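Local structure of iron-binding zinc finger CDGSH type domain-containing protein (Magnetospirillum magneticum, 3TBN) at residues S74-P78 with L79-T83. The protein binds two [2Fe-2S] clusters, one in each of its two CDGSH-type iron-binding motifs. Numbering follows the deposited sequence.
With FES (Fe2/s2 (inorganic) cluster), chain C.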
ATOM      1  N   SER A  74      -4.258   5.875   0.893  0.96  8.46           N
ATOM      2  CA  SER A  74      -5.607   5.483   1.275  0.96  8.68           C
ATOM      3  C   SER A  74      -5.860   5.760   2.751  0.96  8.88           C
ATOM      4  O   SER A  74      -4.989   5.537   3.593  0.90  9.42           O
ATOM      5  CB  SER A  74      -5.830   4.003   1.010  0.98  8.85           C
ATOM      6  OG  SER A  74      -7.105   3.625   1.493  0.92  9.06           O
ATOM      7  N   LYS A  75      -7.065   6.224   3.065  0.95  9.78           N
ATOM      8  CA  LYS A  75      -7.471   6.397   4.452  1.00 11.77           C
ATOM      9  C   LYS A  75      -8.009   5.096   5.049  0.90 12.20           C
ATOM     10  O   LYS A  75      -8.340   5.043   6.232  0.86 15.01           O
ATOM     11  CB  LYS A  75      -8.519   7.507   4.572  1.00 17.90           C
ATOM     12  CG  LYS A  75      -7.944   8.919   4.544  0.83 27.05           C
ATOM     13  CD  LYS A  75      -7.582   9.364   3.140  0.81 33.41           C
ATOM     14  CE  LYS A  75      -7.556  10.886   3.023  0.70 38.65           C
ATOM     15  NZ  LYS A  75      -6.357  11.504   3.654  0.76 45.43           N
ATOM     16  N   ALA A  76      -8.098   4.055   4.224  0.97 11.11           N
ATOM     17  CA  ALA A  76      -8.561   2.741   4.661  1.00 12.11           C
ATOM     18  C   ALA A  76      -7.566   1.675   4.205  0.93 10.09           C
ATOM     19  O   ALA A  76      -7.926   0.729   3.508  0.90 10.41           O
ATOM     20  CB  ALA A  76      -9.941   2.457   4.096  0.99 17.03           C
ATOM     21  N   PRO A  77      -6.294   1.829   4.594  0.94 10.11           N
ATOM     22  CA  PRO A  77      -5.295   0.855   4.148  0.95  9.65           C
ATOM     23  C   PRO A  77      -5.671  -0.551   4.608  0.88  8.68           C
ATOM     24  O   PRO A  77      -6.251  -0.703   5.684  0.84 10.19           O
ATOM     25  CB  PRO A  77      -4.006   1.339   4.822  1.00 12.09           C
ATOM     26  CG  PRO A  77      -4.464   2.151   5.992  0.98 12.88           C
ATOM     27  CD  PRO A  77      -5.742   2.795   5.558  1.00 12.03           C
ATOM     28  N   PRO A  78      -5.312  -1.580   3.827  0.96  8.44           N
ATOM     29  CA  PRO A  78      -4.444  -1.557   2.646  1.00  7.69           C
ATOM     30  C   PRO A  78      -5.166  -1.407   1.310  0.97  7.05           C
ATOM     31  O   PRO A  78      -4.527  -1.545   0.271  0.92  7.56           O
ATOM     32  CB  PRO A  78      -3.803  -2.938   2.702  1.00  9.35           C
ATOM     33  CG  PRO A  78      -4.911  -3.806   3.215  1.00 10.86           C
ATOM     34  CD  PRO A  78      -5.635  -2.961   4.232  0.96 10.46           C
ATOM     35  N   LEU A  79      -6.473  -1.164   1.333  0.95  7.72           N
ATOM     36  CA  LEU A  79      -7.263  -1.154   0.108  0.95  7.52           C
ATOM     37  C   LEU A  79      -7.440   0.260  -0.434  0.98  7.66           C
ATOM     38  O   LEU A  79      -7.453   1.231   0.320  0.93  8.78           O
ATOM     39  CB  LEU A  79      -8.629  -1.799   0.356  0.99  9.52           C
ATOM     40  CG  LEU A  79      -8.573  -3.240   0.865  1.00 10.63           C
ATOM     41  CD1 LEU A  79      -9.980  -3.777   1.055  1.00 15.39           C
ATOM     42  CD2 LEU A  79      -7.779  -4.133  -0.078  1.00 14.05           C
ATOM     43  N   CYS A  80      -7.581   0.360  -1.750  0.97  7.29           N
ATOM     44  CA  CYS A  80      -7.864   1.618  -2.423  0.98  8.06           C
ATOM     45  C   CYS A  80      -9.207   2.173  -1.967  0.90  7.46           C
ATOM     46  O   CYS A  80     -10.208   1.455  -1.955  0.88  8.52           O
ATOM     47  CB  CYS A  80      -7.888   1.379  -3.934  0.99  9.17           C
ATOM     48  SG  CYS A  80      -8.287   2.824  -4.934  0.94  8.67           S
ATOM     49  N   ASP A  81      -9.225   3.448  -1.588  0.97  8.14           N
ATOM     50  CA  ASP A  81     -10.471   4.123  -1.242  0.96  8.18           C
ATOM     51  C   ASP A  81     -10.716   5.347  -2.120  0.92  8.03           C
ATOM     52  O   ASP A  81     -11.603   6.154  -1.842  0.92  9.05           O
ATOM     53  CB  ASP A  81     -10.502   4.508   0.241  0.98  9.12           C
ATOM     54  CG  ASP A  81      -9.566   5.648   0.579  0.90  9.42           C
ATOM     55  OD1 ASP A  81      -8.775   6.062  -0.290  0.85  9.21           O
ATOM     56  OD2 ASP A  81      -9.608   6.123   1.733  0.83 10.70           O
ATOM     57  N   GLY A  82      -9.937   5.471  -3.190  0.97  8.76           N
ATOM     58  CA  GLY A  82     -10.088   6.565  -4.133  0.97 10.00           C
ATOM     59  C   GLY A  82      -9.231   7.788  -3.850  0.98  9.60           C
ATOM     60  O   GLY A  82      -9.247   8.740  -4.626  0.94  9.88           O
ATOM     61  N   THR A  83      -8.480   7.773  -2.755  0.93  9.30           N
ATOM     62  CA  THR A  83      -7.639   8.911  -2.396  0.92  9.75           C
ATOM     63  C   THR A  83      -6.645   9.244  -3.510  0.87  9.32           C
ATOM     64  O   THR A  83      -6.286  10.403  -3.698  0.90 11.10           O
ATOM     65  CB  THR A  83      -6.900   8.660  -1.073  0.96 11.55           C
ATOM     66  OG1 THR A  83      -7.859   8.528  -0.015  0.93 11.25           O
ATOM     67  CG2 THR A  83      -5.956   9.812  -0.751  1.00 14.83           C
TER
HETATM   68 FE1  FES C  81      -6.482   4.272  -4.648  0.92  7.56          FE
HETATM   69 FE2  FES C  81      -4.286   4.572  -3.070  0.87  6.54          FE
HETATM   70  S1  FES C  81      -4.386   3.635  -5.087  0.94  7.34           S
HETATM   71  S2  FES C  81      -6.381   5.144  -2.604  0.92  7.56           S
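Between Ala76 and Leu79 the chain reverses in a tight turn containing a cis Pro77-Pro78 peptide, and Leu79 N closes it on Ala76 O at 3.2 Å. Just before the turn, Ser74 sends its hydroxyl, anti to its own backbone N (chi1 175°), across to the far arm, where OG both gives and receives: it donates to Leu79 O at 2.7 Å, approaching nearly head-on to the carbonyl, and accepts from Ala76 N at 2.9 Å in an ST turn. Asp81 divides its oxygens: OD2 reaches across to take Lys75 N at 2.9 Å from above the carboxylate plane, while OD1 holds Thr83 in its own arm, receiving Thr83 OG1 on its syn side at 2.6 Å and Thr83 N on its anti side, the latter forming an Asx turn. An alanine in place of Asp81 would probably leave Lys75 N and both Thr83 donors without their acceptor and set the threonine hydroxyl free to turn. Cys80 SG binds FE1 at 2.3 Å, and His84 ND1 completes the protein ligation of this iron. Cys80 to His84 form the Cys-Asp-Gly-Thr-His version of the CDGSH motif, fixed by side-chain hydrogen bonds, most of them to backbone atoms; three neutral N-H and O-H donors probably steady the carboxylate charge beside the cluster sulfide S2.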